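Local atomic coordinates of ORF48 (Lactococcus phage TP901-1, PDB entry 3U6X), a protein that probably acts as an upper baseplate component of the phage tail, its immunoglobulin-like domain packing against other protein chains. Residues 5-10 and 99-104; 17-22 and 41-46; 25-30 and 80-85; 65-70 and 84-89. All blocks are in the same frame, centred on the assembly; numbering follows the deposited sequence.

Contact 1. Residues 5-10 and 99-104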
loop_
_atom_site.group_PDB
_atom_site.type_symbol
_atom_site.label_atom_id
_atom_site.label_comp_id
_atom_site.label_asym_id
_atom_site.label_seq_id
_atom_site.Cartn_x
_atom_site.Cartn_y
_atom_site.Cartn_z
ATOM N N VAL V 5 -29.835 43.823 -24.915
ATOM C CA VAL V 5 -28.693 43.088 -25.463
ATOM C C VAL V 5 -27.685 42.759 -24.373
ATOM O O VAL V 5 -27.222 43.653 -23.659
ATOM C CB VAL V 5 -27.990 43.821 -26.652
ATOM C CG1 VAL V 5 -26.854 42.982 -27.213
ATOM C CG2 VAL V 5 -28.955 44.186 -27.775
ATOM N N LEU V 6 -27.321 41.477 -24.271
ATOM C CA LEU V 6 -26.307 41.031 -23.333
ATOM C C LEU V 6 -25.127 40.487 -24.102
ATOM O O LEU V 6 -25.242 39.472 -24.800
ATOM C CB LEU V 6 -26.829 39.972 -22.363
ATOM C CG LEU V 6 -28.049 40.308 -21.516
ATOM C CD1 LEU V 6 -28.556 39.052 -20.819
ATOM C CD2 LEU V 6 -27.736 41.391 -20.485
ATOM N N GLU V 7 -23.996 41.200 -24.013
ATOM C CA GLU V 7 -22.749 40.785 -24.644
ATOM C C GLU V 7 -22.110 39.792 -23.693
ATOM O O GLU V 7 -22.194 39.975 -22.478
ATOM C CB GLU V 7 -21.838 41.992 -24.934
ATOM C CG GLU V 7 -22.274 42.801 -26.153
ATOM C CD GLU V 7 -21.379 43.939 -26.626
ATOM O OE1 GLU V 7 -21.837 44.718 -27.493
ATOM O OE2 GLU V 7 -20.226 44.051 -26.146
ATOM N N HIS V 8 -21.557 38.694 -24.212
ATOM C CA HIS V 8 -20.971 37.659 -23.345
ATOM C C HIS V 8 -19.655 37.026 -23.827
ATOM O O HIS V 8 -19.189 37.331 -24.915
ATOM C CB HIS V 8 -22.012 36.584 -23.027
ATOM C CG HIS V 8 -22.520 35.854 -24.224
ATOM N ND1 HIS V 8 -21.877 34.733 -24.704
ATOM C CD2 HIS V 8 -23.580 36.116 -25.011
ATOM C CE1 HIS V 8 -22.554 34.353 -25.777
ATOM N NE2 HIS V 8 -23.591 35.145 -25.995
ATOM N N ASP V 9 -19.046 36.156 -23.003
ATOM C CA ASP V 9 -17.757 35.518 -23.321
ATOM C C ASP V 9 -17.826 34.141 -23.994
ATOM O O ASP V 9 -16.780 33.586 -24.341
ATOM C CB ASP V 9 -16.854 35.458 -22.076
ATOM C CG ASP V 9 -17.376 34.673 -20.874
ATOM O OD1 ASP V 9 -16.747 34.762 -19.788
ATOM O OD2 ASP V 9 -18.398 33.951 -21.021
ATOM N N SER V 10 -19.035 33.578 -24.152
ATOM C CA SER V 10 -19.219 32.263 -24.765
ATOM C C SER V 10 -19.270 32.309 -26.285
ATOM O O SER V 10 -19.732 33.269 -26.892
ATOM C CB SER V 10 -20.486 31.598 -24.249
ATOM O OG SER V 10 -20.645 30.286 -24.764
ATOM N N LYS V 99 -21.193 43.161 -21.178
ATOM C CA LYS V 99 -21.858 44.439 -21.432
ATOM C C LYS V 99 -23.342 44.186 -21.621
ATOM O O LYS V 99 -23.726 43.159 -22.176
ATOM C CB LYS V 99 -21.287 45.097 -22.708
ATOM C CG LYS V 99 -21.477 46.609 -22.784
ATOM C CD LYS V 99 -21.015 47.223 -24.122
ATOM C CE LYS V 99 -19.537 47.074 -24.436
ATOM N NZ LYS V 99 -18.663 47.487 -23.307
ATOM N N GLY V 100 -24.149 45.135 -21.174
ATOM C CA GLY V 100 -25.593 45.110 -21.344
ATOM C C GLY V 100 -26.139 46.477 -21.693
ATOM O O GLY V 100 -25.720 47.476 -21.103
ATOM N N TYR V 101 -27.070 46.535 -22.656
ATOM C CA TYR V 101 -27.686 47.787 -23.120
ATOM C C TYR V 101 -28.998 47.503 -23.865
ATOM O O TYR V 101 -29.189 46.389 -24.371
ATOM C CB TYR V 101 -26.706 48.580 -24.039
ATOM C CG TYR V 101 -26.087 47.752 -25.151
ATOM C CD1 TYR V 101 -26.729 47.604 -26.376
ATOM C CD2 TYR V 101 -24.880 47.084 -24.962
ATOM C CE1 TYR V 101 -26.192 46.807 -27.382
ATOM C CE2 TYR V 101 -24.340 46.271 -25.957
ATOM C CZ TYR V 101 -25.006 46.127 -27.163
ATOM O OH TYR V 101 -24.478 45.341 -28.161
ATOM N N VAL V 102 -29.869 48.532 -23.966
ATOM C CA VAL V 102 -31.118 48.482 -24.721
ATOM C C VAL V 102 -30.749 48.409 -26.201
ATOM O O VAL V 102 -29.773 49.021 -26.636
ATOM C CB VAL V 102 -32.031 49.695 -24.425
ATOM C CG1 VAL V 102 -33.265 49.697 -25.329
ATOM C CG2 VAL V 102 -32.441 49.720 -22.947
ATOM N N PHE V 103 -31.505 47.622 -26.951
ATOM C CA PHE V 103 -31.311 47.444 -28.374
ATOM C C PHE V 103 -31.814 48.680 -29.164
ATOM O O PHE V 103 -32.931 49.159 -28.921
ATOM C CB PHE V 103 -32.032 46.168 -28.826
ATOM C CG PHE V 103 -31.927 45.902 -30.302
ATOM C CD1 PHE V 103 -33.035 46.039 -31.129
ATOM C CD2 PHE V 103 -30.714 45.539 -30.876
ATOM C CE1 PHE V 103 -32.940 45.786 -32.503
ATOM C CE2 PHE V 103 -30.617 45.296 -32.247
ATOM C CZ PHE V 103 -31.730 45.428 -33.054
ATOM N N VAL V 104 -30.960 49.189 -30.090
ATOM C CA VAL V 104 -31.254 50.309 -30.987
ATOM C C VAL V 104 -31.402 49.734 -32.411
ATOM O O VAL V 104 -30.409 49.287 -32.999
ATOM C CB VAL V 104 -30.179 51.420 -30.923
ATOM C CG1 VAL V 104 -30.460 52.519 -31.944
ATOM C CG2 VAL V 104 -30.070 51.998 -29.514
#
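V5 and Y101 face each other as a hydrogen-bonded pair where the N-terminal strand 3-8 meets the C-terminal strand 97-102, the antiparallel edge of this immunoglobulin-like domain's sheet. The short strand axes run at 162° and approach to 4.7 Å, and L6 opposite G100 and E7 opposite K99 complete the register. V5 N donates to Y101 O at 2.7 Å, Y101 N returns a bond to V5 O, and E7 N reaches K99 O at 2.7 Å.

The dense part is V5, which is buried. Its CB sits over one face of the Y101 ring, 4.0 Å from the centroid, while its two methyls part company: CG1 runs on toward the phenol end of the ring, and CG2 meets F103 CB at 3.8 Å and lies at the edge of the F103 ring. Y101 takes the crowded position, CG between backbone N and carbonyl carbon (chi1 50°), which folds its ring back over strand 3-8. On the other face of the sheet L6 continues inward against V59, F90 and I97.

K99 forms the looser, exposed side. E7 and K99 run alongside each other, but K99 bends at chi3 and chi4, leaving its NZ 4.7 Å from E7 OE2, a separation at which any attraction is probably modest. E7 OE1 also has K56 as a long, weak ionic partner. The firmer grip on this carboxylate comes from the Y101 hydroxyl: OH donates to E7 OE1 at 2.8 Å, meeting it on the anti side, with the carboxylate and ring planes 89° apart.

Contact 2. Residues 17-22 and 41-46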
loop_
_atom_site.group_PDB
_atom_site.type_symbol
_atom_site.label_atom_id
_atom_site.label_comp_id
_atom_site.label_asym_id
_atom_site.label_seq_id
_atom_site.Cartn_x
_atom_site.Cartn_y
_atom_site.Cartn_z
ATOM N N LYS V 17 -32.175 33.901 -18.006
ATOM C CA LYS V 17 -33.388 33.915 -17.208
ATOM C C LYS V 17 -33.516 35.286 -16.556
ATOM O O LYS V 17 -32.551 35.804 -15.963
ATOM C CB LYS V 17 -33.388 32.776 -16.192
ATOM C CG LYS V 17 -33.868 31.459 -16.768
ATOM C CD LYS V 17 -33.361 30.297 -15.912
ATOM C CE LYS V 17 -33.881 28.964 -16.386
ATOM N NZ LYS V 17 -33.252 27.850 -15.632
ATOM N N VAL V 18 -34.692 35.920 -16.760
ATOM C CA VAL V 18 -34.965 37.275 -16.287
ATOM C C VAL V 18 -36.014 37.236 -15.192
ATOM O O VAL V 18 -36.999 36.504 -15.329
ATOM C CB VAL V 18 -35.346 38.242 -17.444
ATOM C CG1 VAL V 18 -35.516 39.673 -16.944
ATOM C CG2 VAL V 18 -34.310 38.202 -18.555
ATOM N N THR V 19 -35.774 38.010 -14.102
ATOM C CA THR V 19 -36.646 38.170 -12.938
ATOM C C THR V 19 -36.875 39.662 -12.604
ATOM O O THR V 19 -36.011 40.514 -12.847
ATOM C CB THR V 19 -36.161 37.359 -11.734
ATOM O OG1 THR V 19 -34.797 37.661 -11.443
ATOM C CG2 THR V 19 -36.362 35.881 -11.897
ATOM N N SER V 20 -38.049 39.956 -12.036
ATOM C CA SER V 20 -38.489 41.292 -11.639
ATOM C C SER V 20 -38.864 41.268 -10.165
ATOM O O SER V 20 -39.630 40.401 -9.731
ATOM C CB SER V 20 -39.697 41.711 -12.472
ATOM O OG SER V 20 -40.107 43.030 -12.164
ATOM N N TYR V 21 -38.307 42.196 -9.394
ATOM C CA TYR V 21 -38.566 42.308 -7.959
ATOM C C TYR V 21 -38.294 43.725 -7.438
ATOM O O TYR V 21 -37.522 44.489 -8.030
ATOM C CB TYR V 21 -37.793 41.248 -7.134
ATOM C CG TYR V 21 -36.321 41.157 -7.464
ATOM C CD1 TYR V 21 -35.862 40.299 -8.463
ATOM C CD2 TYR V 21 -35.386 41.940 -6.791
ATOM C CE1 TYR V 21 -34.520 40.260 -8.816
ATOM C CE2 TYR V 21 -34.035 41.889 -7.119
ATOM C CZ TYR V 21 -33.609 41.058 -8.144
ATOM O OH TYR V 21 -32.278 41.000 -8.465
ATOM N N LYS V 22 -38.949 44.048 -6.315
ATOM C CA LYS V 22 -38.936 45.320 -5.620
ATOM C C LYS V 22 -38.336 45.144 -4.208
ATOM O O LYS V 22 -38.477 44.080 -3.586
ATOM C CB LYS V 22 -40.403 45.795 -5.508
ATOM C CG LYS V 22 -40.613 47.254 -5.121
ATOM C CD LYS V 22 -42.085 47.668 -5.140
ATOM C CE LYS V 22 -42.561 48.097 -6.517
ATOM N NZ LYS V 22 -43.642 49.123 -6.445
ATOM N N GLY V 41 -39.442 41.830 -2.196
ATOM C CA GLY V 41 -40.830 41.400 -2.366
ATOM C C GLY V 41 -40.991 40.206 -3.285
ATOM O O GLY V 41 -40.055 39.419 -3.443
ATOM N N THR V 42 -42.177 40.050 -3.896
ATOM C CA THR V 42 -42.482 38.943 -4.810
ATOM C C THR V 42 -41.553 38.991 -6.018
ATOM O O THR V 42 -41.345 40.061 -6.593
ATOM C CB THR V 42 -43.998 38.940 -5.196
ATOM O OG1 THR V 42 -44.783 38.987 -4.007
ATOM C CG2 THR V 42 -44.421 37.709 -5.993
ATOM N N ILE V 43 -40.968 37.846 -6.364
ATOM C CA ILE V 43 -40.065 37.687 -7.520
ATOM C C ILE V 43 -40.915 37.152 -8.673
ATOM O O ILE V 43 -41.554 36.102 -8.544
ATOM C CB ILE V 43 -38.856 36.758 -7.208
ATOM C CG1 ILE V 43 -37.944 37.367 -6.152
ATOM C CG2 ILE V 43 -38.074 36.368 -8.490
ATOM C CD1 ILE V 43 -37.138 36.378 -5.435
ATOM N N TYR V 44 -40.936 37.895 -9.789
ATOM C CA TYR V 44 -41.708 37.529 -10.975
ATOM C C TYR V 44 -40.806 37.019 -12.094
ATOM O O TYR V 44 -39.849 37.685 -12.485
ATOM C CB TYR V 44 -42.542 38.718 -11.454
ATOM C CG TYR V 44 -43.520 39.235 -10.415
ATOM C CD1 TYR V 44 -44.820 38.744 -10.349
ATOM C CD2 TYR V 44 -43.164 40.255 -9.537
ATOM C CE1 TYR V 44 -45.725 39.223 -9.407
ATOM C CE2 TYR V 44 -44.053 40.725 -8.576
ATOM C CZ TYR V 44 -45.335 40.211 -8.518
ATOM O OH TYR V 44 -46.228 40.678 -7.581
ATOM N N ASN V 45 -41.084 35.806 -12.578
ATOM C CA ASN V 45 -40.328 35.231 -13.691
ATOM C C ASN V 45 -40.793 35.933 -14.955
ATOM O O ASN V 45 -41.984 35.872 -15.288
ATOM C CB ASN V 45 -40.519 33.710 -13.787
ATOM C CG ASN V 45 -39.694 32.863 -12.829
ATOM O OD1 ASN V 45 -39.023 33.333 -11.897
ATOM N ND2 ASN V 45 -39.736 31.570 -13.042
ATOM N N VAL V 46 -39.893 36.708 -15.578
ATOM C CA VAL V 46 -40.208 37.495 -16.772
ATOM C C VAL V 46 -40.205 36.566 -18.019
ATOM O O VAL V 46 -39.209 35.861 -18.249
ATOM C CB VAL V 46 -39.251 38.720 -16.923
ATOM C CG1 VAL V 46 -39.582 39.548 -18.152
ATOM C CG2 VAL V 46 -39.292 39.602 -15.683
HETATM O O HOH W 1 -37.054 34.305 -18.027
HETATM O O HOH W 2 -41.577 42.633 -6.069
#
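V18 and V46 cross obliquely, V18 CG1 coming to 3.9 Å from V46 CB. The branches of V46 are divided by its first torsion: CG1 stands anti to the backbone N (chi1 -179°), while CG2 turns back beside that N and meets S20 CB at 3.9 Å. S20 and Y44 share this face, and the Y44 ring directs an edge at S20 O, with CD2 nearest; T42 CG2 covers one face of the same ring. The opposite face carries T19 and N45, which extend in a common direction, with T19 CG2 3.7 Å from N45 OD1. I43 CG2 meets T19 CG2, and I43 CG1 touches Y21 CB.

These pairs sit on two antiparallel strands, 16-22 and 43-53, whose short axes make an angle of 147° and approach to 4.6 Å. S20 and Y44 are the firm hydrogen-bonded pair: Y44 N donates to S20 O at 2.8 Å and 171°, and S20 N to Y44 O. Beyond the start of strand 43-53, G41 N donates to K22 O, and a water beside it accepts from K22 N and donates to T42 O at 2.6 Å. A second water joins V18 N to V46 O in the same manner at the far end.

I43 and Y44 also pair with an antiparallel strand of a second subunit, which carries the sheet across the interface, and D53 of that subunit is hydrogen-bonded to T42 OG1. Y21 OH is held by the backbone of a chain of another protein, whose basic side chain packs on T19, Y21 and I43.

Contact 3. Residues 25-30 and 80-85; sequences IGTETD and LVIKET
T27 and T85 bring their backbones closest, CA to CA 4.7 Å, where an irregular loop passes the turn between strands 78-83 and 86-92. E84, with phi 63° and psi -111°, has the first central conformation of a type II' turn and T85 fits the second, so this is the tip of a two-residue beta hairpin, and the loop 25-30 leans on it.

T27 points toward the hairpin and buries most of the loop's share of the contact. Its two branches have separate tasks. OG1 lies between the backbone N and the carbonyl carbon and is hydrogen-bonded to A24 O within the loop, while CG2, turned beside the backbone N, meets I82 CG2 at 3.9 Å; the two side chains cross at about a right angle. T27 CB rests 3.5 Å from E84 O. On the other flank T85 CG2 is near both T27 O, at 3.4 Å, and T29 OG1, which lie in roughly perpendicular directions from it. T85 CA also faces T27 O at 3.5 Å in a CA-H...O contact.

E28, which turns away from the hairpin, makes weak hydrogen bonds within the loop: OE1 with G26 N and OE2 with D33 N. A chain of another protein borders the contact, its backbone packing on T27 and L80 and bonding to the backbone of I25.

T27 O and E84 O, 3.4 Å apart, are both acceptors and cannot bond to each other. Methyl packing and a single CA-H...O contact therefore join the two segments, and polar bonds near them lie within the loop or next to it, as T27 OG1 to A24 O and the backbone bond of T85 with N23.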
loop_
_atom_site.group_PDB
_atom_site.type_symbol
_atom_site.label_atom_id
_atom_site.label_comp_id
_atom_site.label_asym_id
_atom_site.label_seq_id
_atom_site.Cartn_x
_atom_site.Cartn_y
_atom_site.Cartn_z
ATOM N N ILE V 25 -32.214 44.115 -1.175
ATOM C CA ILE V 25 -31.163 44.664 -0.330
ATOM C C ILE V 25 -30.478 45.885 -0.986
ATOM O O ILE V 25 -30.057 45.801 -2.141
ATOM C CB ILE V 25 -30.240 43.448 0.061
ATOM C CG1 ILE V 25 -30.341 43.102 1.530
ATOM C CG2 ILE V 25 -28.784 43.452 -0.432
ATOM C CD1 ILE V 25 -31.550 42.306 1.862
ATOM N N GLY V 26 -30.509 47.024 -0.294
ATOM C CA GLY V 26 -29.891 48.263 -0.749
ATOM C C GLY V 26 -30.659 49.074 -1.772
ATOM O O GLY V 26 -30.113 50.054 -2.293
ATOM N N THR V 27 -31.926 48.694 -2.076
ATOM C CA THR V 27 -32.752 49.440 -3.034
ATOM C C THR V 27 -33.903 50.136 -2.323
ATOM O O THR V 27 -34.569 50.984 -2.917
ATOM C CB THR V 27 -33.219 48.576 -4.215
ATOM O OG1 THR V 27 -34.109 47.576 -3.737
ATOM C CG2 THR V 27 -32.069 47.957 -4.986
ATOM N N GLU V 28 -34.131 49.781 -1.048
ATOM C CA GLU V 28 -35.179 50.352 -0.206
ATOM C C GLU V 28 -35.049 51.878 -0.114
ATOM O O GLU V 28 -33.932 52.383 0.007
ATOM C CB GLU V 28 -35.142 49.727 1.196
ATOM C CG GLU V 28 -35.052 48.207 1.229
ATOM C CD GLU V 28 -33.709 47.601 1.628
ATOM O OE1 GLU V 28 -32.656 48.114 1.180
ATOM O OE2 GLU V 28 -33.716 46.582 2.359
ATOM N N THR V 29 -36.182 52.608 -0.214
ATOM C CA THR V 29 -36.235 54.076 -0.204
ATOM C C THR V 29 -35.599 54.694 1.040
ATOM O O THR V 29 -34.715 55.546 0.913
ATOM C CB THR V 29 -37.673 54.592 -0.464
ATOM O OG1 THR V 29 -38.207 53.966 -1.627
ATOM C CG2 THR V 29 -37.728 56.105 -0.653
ATOM N N ASP V 30 -36.029 54.247 2.234
ATOM C CA ASP V 30 -35.547 54.804 3.494
ATOM C C ASP V 30 -34.351 54.067 4.146
ATOM O O ASP V 30 -34.222 54.022 5.375
ATOM C CB ASP V 30 -36.728 55.089 4.454
ATOM C CG ASP V 30 -36.599 56.369 5.280
ATOM O OD1 ASP V 30 -36.149 57.413 4.715
ATOM O OD2 ASP V 30 -36.980 56.342 6.479
ATOM N N LEU V 80 -27.841 43.626 -13.629
ATOM C CA LEU V 80 -29.053 44.206 -13.053
ATOM C C LEU V 80 -29.342 45.539 -13.715
ATOM O O LEU V 80 -28.422 46.212 -14.164
ATOM C CB LEU V 80 -28.898 44.476 -11.542
ATOM C CG LEU V 80 -28.561 43.341 -10.595
ATOM C CD1 LEU V 80 -28.406 43.873 -9.197
ATOM C CD2 LEU V 80 -29.614 42.261 -10.603
ATOM N N VAL V 81 -30.622 45.929 -13.717
ATOM C CA VAL V 81 -31.093 47.247 -14.094
ATOM C C VAL V 81 -31.845 47.677 -12.840
ATOM O O VAL V 81 -32.759 46.977 -12.403
ATOM C CB VAL V 81 -31.977 47.279 -15.358
ATOM C CG1 VAL V 81 -32.412 48.708 -15.653
ATOM C CG2 VAL V 81 -31.248 46.663 -16.560
ATOM N N ILE V 82 -31.391 48.762 -12.204
ATOM C CA ILE V 82 -32.010 49.302 -10.982
ATOM C C ILE V 82 -32.573 50.718 -11.210
ATOM O O ILE V 82 -31.846 51.608 -11.647
ATOM C CB ILE V 82 -31.050 49.257 -9.762
ATOM C CG1 ILE V 82 -30.354 47.892 -9.641
ATOM C CG2 ILE V 82 -31.775 49.623 -8.464
ATOM C CD1 ILE V 82 -29.191 47.779 -8.624
ATOM N N LYS V 83 -33.878 50.898 -10.936
ATOM C CA LYS V 83 -34.584 52.170 -10.987
ATOM C C LYS V 83 -35.271 52.284 -9.632
ATOM O O LYS V 83 -36.353 51.732 -9.436
ATOM C CB LYS V 83 -35.579 52.242 -12.167
ATOM C CG LYS V 83 -36.178 53.633 -12.389
ATOM C CD LYS V 83 -37.114 53.678 -13.590
ATOM C CE LYS V 83 -38.305 54.590 -13.365
ATOM N NZ LYS V 83 -39.272 54.041 -12.366
ATOM N N GLU V 84 -34.587 52.944 -8.681
ATOM C CA GLU V 84 -35.012 53.176 -7.297
ATOM C C GLU V 84 -35.171 51.837 -6.552
ATOM O O GLU V 84 -34.171 51.169 -6.328
ATOM C CB GLU V 84 -36.267 54.090 -7.186
ATOM C CG GLU V 84 -36.246 55.404 -7.964
ATOM C CD GLU V 84 -37.606 55.994 -8.325
ATOM O OE1 GLU V 84 -38.563 55.231 -8.606
ATOM O OE2 GLU V 84 -37.694 57.242 -8.371
ATOM N N THR V 85 -36.407 51.432 -6.204
ATOM C CA THR V 85 -36.712 50.179 -5.506
ATOM C C THR V 85 -36.911 48.998 -6.459
ATOM O O THR V 85 -36.956 47.860 -6.004
ATOM C CB THR V 85 -37.969 50.346 -4.617
ATOM O OG1 THR V 85 -39.160 50.493 -5.409
ATOM C CG2 THR V 85 -37.846 51.480 -3.631
#

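Contact 4. Residues 65-70 and 84-89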
loop_
_atom_site.group_PDB
_atom_site.type_symbol
_atom_site.label_atom_id
_atom_site.label_comp_id
_atom_site.label_asym_id
_atom_site.label_seq_id
_atom_site.Cartn_x
_atom_site.Cartn_y
_atom_site.Cartn_z
ATOM N N TYR V 65 -42.376 45.121 -18.656
ATOM C CA TYR V 65 -41.104 44.921 -17.967
ATOM C C TYR V 65 -40.031 45.942 -18.306
ATOM O O TYR V 65 -39.006 45.966 -17.625
ATOM C CB TYR V 65 -40.632 43.452 -17.968
ATOM C CG TYR V 65 -41.553 42.532 -17.188
ATOM C CD1 TYR V 65 -41.559 42.533 -15.795
ATOM C CD2 TYR V 65 -42.445 41.685 -17.844
ATOM C CE1 TYR V 65 -42.426 41.707 -15.073
ATOM C CE2 TYR V 65 -43.297 40.836 -17.132
ATOM C CZ TYR V 65 -43.286 40.852 -15.746
ATOM O OH TYR V 65 -44.128 40.015 -15.047
ATOM N N THR V 66 -40.285 46.834 -19.308
ATOM C CA THR V 66 -39.346 47.923 -19.647
ATOM C C THR V 66 -39.067 48.786 -18.448
ATOM O O THR V 66 -39.980 49.244 -17.766
ATOM C CB THR V 66 -39.600 48.732 -20.961
ATOM O OG1 THR V 66 -39.109 50.069 -20.816
ATOM C CG2 THR V 66 -40.996 48.819 -21.354
ATOM N N LEU V 67 -37.795 48.900 -18.138
ATOM C CA LEU V 67 -37.285 49.603 -16.975
ATOM C C LEU V 67 -35.864 49.957 -17.303
ATOM O O LEU V 67 -34.980 49.128 -17.215
ATOM C CB LEU V 67 -37.312 48.690 -15.720
ATOM C CG LEU V 67 -36.829 49.297 -14.419
ATOM C CD1 LEU V 67 -37.981 49.808 -13.629
ATOM C CD2 LEU V 67 -36.020 48.301 -13.633
ATOM N N ALA V 68 -35.645 51.160 -17.746
ATOM C CA ALA V 68 -34.292 51.594 -17.989
ATOM C C ALA V 68 -33.999 52.559 -16.844
ATOM O O ALA V 68 -34.728 53.529 -16.611
ATOM C CB ALA V 68 -34.169 52.281 -19.343
ATOM N N GLY V 69 -33.029 52.156 -16.053
ATOM C CA GLY V 69 -32.488 52.868 -14.913
ATOM C C GLY V 69 -30.990 52.684 -15.009
ATOM O O GLY V 69 -30.433 52.737 -16.110
ATOM N N ASP V 70 -30.330 52.400 -13.889
ATOM C CA ASP V 70 -28.883 52.168 -13.882
ATOM C C ASP V 70 -28.503 50.723 -14.169
ATOM O O ASP V 70 -28.967 49.823 -13.476
ATOM C CB ASP V 70 -28.245 52.653 -12.578
ATOM C CG ASP V 70 -28.075 54.160 -12.519
ATOM O OD1 ASP V 70 -27.511 54.745 -13.493
ATOM O OD2 ASP V 70 -28.477 54.758 -11.498
ATOM N N GLU V 84 -34.587 52.944 -8.681
ATOM C CA GLU V 84 -35.012 53.176 -7.297
ATOM C C GLU V 84 -35.171 51.837 -6.552
ATOM O O GLU V 84 -34.171 51.169 -6.328
ATOM C CB GLU V 84 -36.267 54.090 -7.186
ATOM C CG GLU V 84 -36.246 55.404 -7.964
ATOM C CD GLU V 84 -37.606 55.994 -8.325
ATOM O OE1 GLU V 84 -38.563 55.231 -8.606
ATOM O OE2 GLU V 84 -37.694 57.242 -8.371
ATOM N N THR V 85 -36.407 51.432 -6.204
ATOM C CA THR V 85 -36.712 50.179 -5.506
ATOM C C THR V 85 -36.911 48.998 -6.459
ATOM O O THR V 85 -36.956 47.860 -6.004
ATOM C CB THR V 85 -37.969 50.346 -4.617
ATOM O OG1 THR V 85 -39.160 50.493 -5.409
ATOM C CG2 THR V 85 -37.846 51.480 -3.631
ATOM N N GLN V 86 -37.073 49.267 -7.756
ATOM C CA GLN V 86 -37.352 48.258 -8.781
ATOM C C GLN V 86 -36.090 47.731 -9.460
ATOM O O GLN V 86 -35.241 48.507 -9.901
ATOM C CB GLN V 86 -38.379 48.808 -9.798
ATOM C CG GLN V 86 -38.870 47.821 -10.865
ATOM C CD GLN V 86 -39.616 46.599 -10.383
ATOM O OE1 GLN V 86 -40.338 46.624 -9.363
ATOM N NE2 GLN V 86 -39.477 45.511 -11.171
ATOM N N VAL V 87 -35.977 46.389 -9.528
ATOM C CA VAL V 87 -34.850 45.692 -10.147
ATOM C C VAL V 87 -35.350 44.731 -11.232
ATOM O O VAL V 87 -36.364 44.062 -11.051
ATOM C CB VAL V 87 -33.946 44.956 -9.106
ATOM C CG1 VAL V 87 -32.779 44.237 -9.785
ATOM C CG2 VAL V 87 -33.421 45.899 -8.024
ATOM N N LEU V 88 -34.639 44.711 -12.370
ATOM C CA LEU V 88 -34.774 43.789 -13.496
ATOM C C LEU V 88 -33.423 43.003 -13.530
ATOM O O LEU V 88 -32.353 43.577 -13.757
ATOM C CB LEU V 88 -35.058 44.528 -14.815
ATOM C CG LEU V 88 -35.501 43.656 -16.005
ATOM C CD1 LEU V 88 -36.883 43.004 -15.756
ATOM C CD2 LEU V 88 -35.537 44.476 -17.286
ATOM N N CYS V 89 -33.484 41.716 -13.171
ATOM C CA CYS V 89 -32.326 40.837 -13.014
ATOM C C CYS V 89 -32.138 39.887 -14.186
ATOM O O CYS V 89 -33.063 39.154 -14.545
ATOM C CB CYS V 89 -32.450 40.091 -11.687
ATOM S SG CYS V 89 -31.138 38.894 -11.351
#
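L67 has the most surface buried here, and it reaches the strand 86-92 with both methyls. Its CG is anti to the backbone N (chi1 -179°), carrying the branch away from the loop and down onto Q86 and L88. CD1 lies 3.5 Å from Q86 CG; CD2 is placed over the strand itself, 3.8 Å from Q86 O and 4.1 Å from L88 CB. One leucine thus spans two residues whose side chains lie on the same face of the strand, while V87 between them points away from the loop and touches Y21 and L80.

The loop holding L67 is the long connection from strand 56-60 to strand 70-74. In the order of the antiparallel sheet four strands lie between those two, so this connection bridges distant strands, consistent with a crossover in an immunoglobulin-like fold, and L67 packs on strand 86-92 and on K83 of the neighbouring strand 78-83.

L88, buried, contributes its CD2 to the loop at Y65 O, 3.8 Å away, and its CD1 approaches Y65 CB at 4.4 Å. M61 lies against it as well, and Y65 continues the packing onto V46 and P47. Q86 offers L67 only its aliphatic part: CG, anti to the backbone N (chi1 -175°), is put against L67 CD1, and the bend at chi2 (62°) turns the amide off the line of the chain; its NE2 makes a weak hydrogen bond to S20 OG on strand 16-22.

All four contacts bear on one antiparallel sheet. Contact 1 pairs the chain's two terminal strands and encloses the others along the sequence; its centre is about 20 Å from that of contact 2 and about 22 Å from that of contact 3, on the opposite side of the chain's centre from both. Contacts 2 and 4 occupy neighbouring strands, with T19 O 2.8 Å from C89 N. Contacts 3 and 4 share E84 and T85, their centres about 8 Å apart, and V81 N lies 2.9 Å from L88 O. Contact 2 touches contact 3 through Y21 OH and L80 CD2, at 3.6 Å. Chains of another protein adjoin contacts 2, 3 and 4, whereas contact 1 touches no other chain.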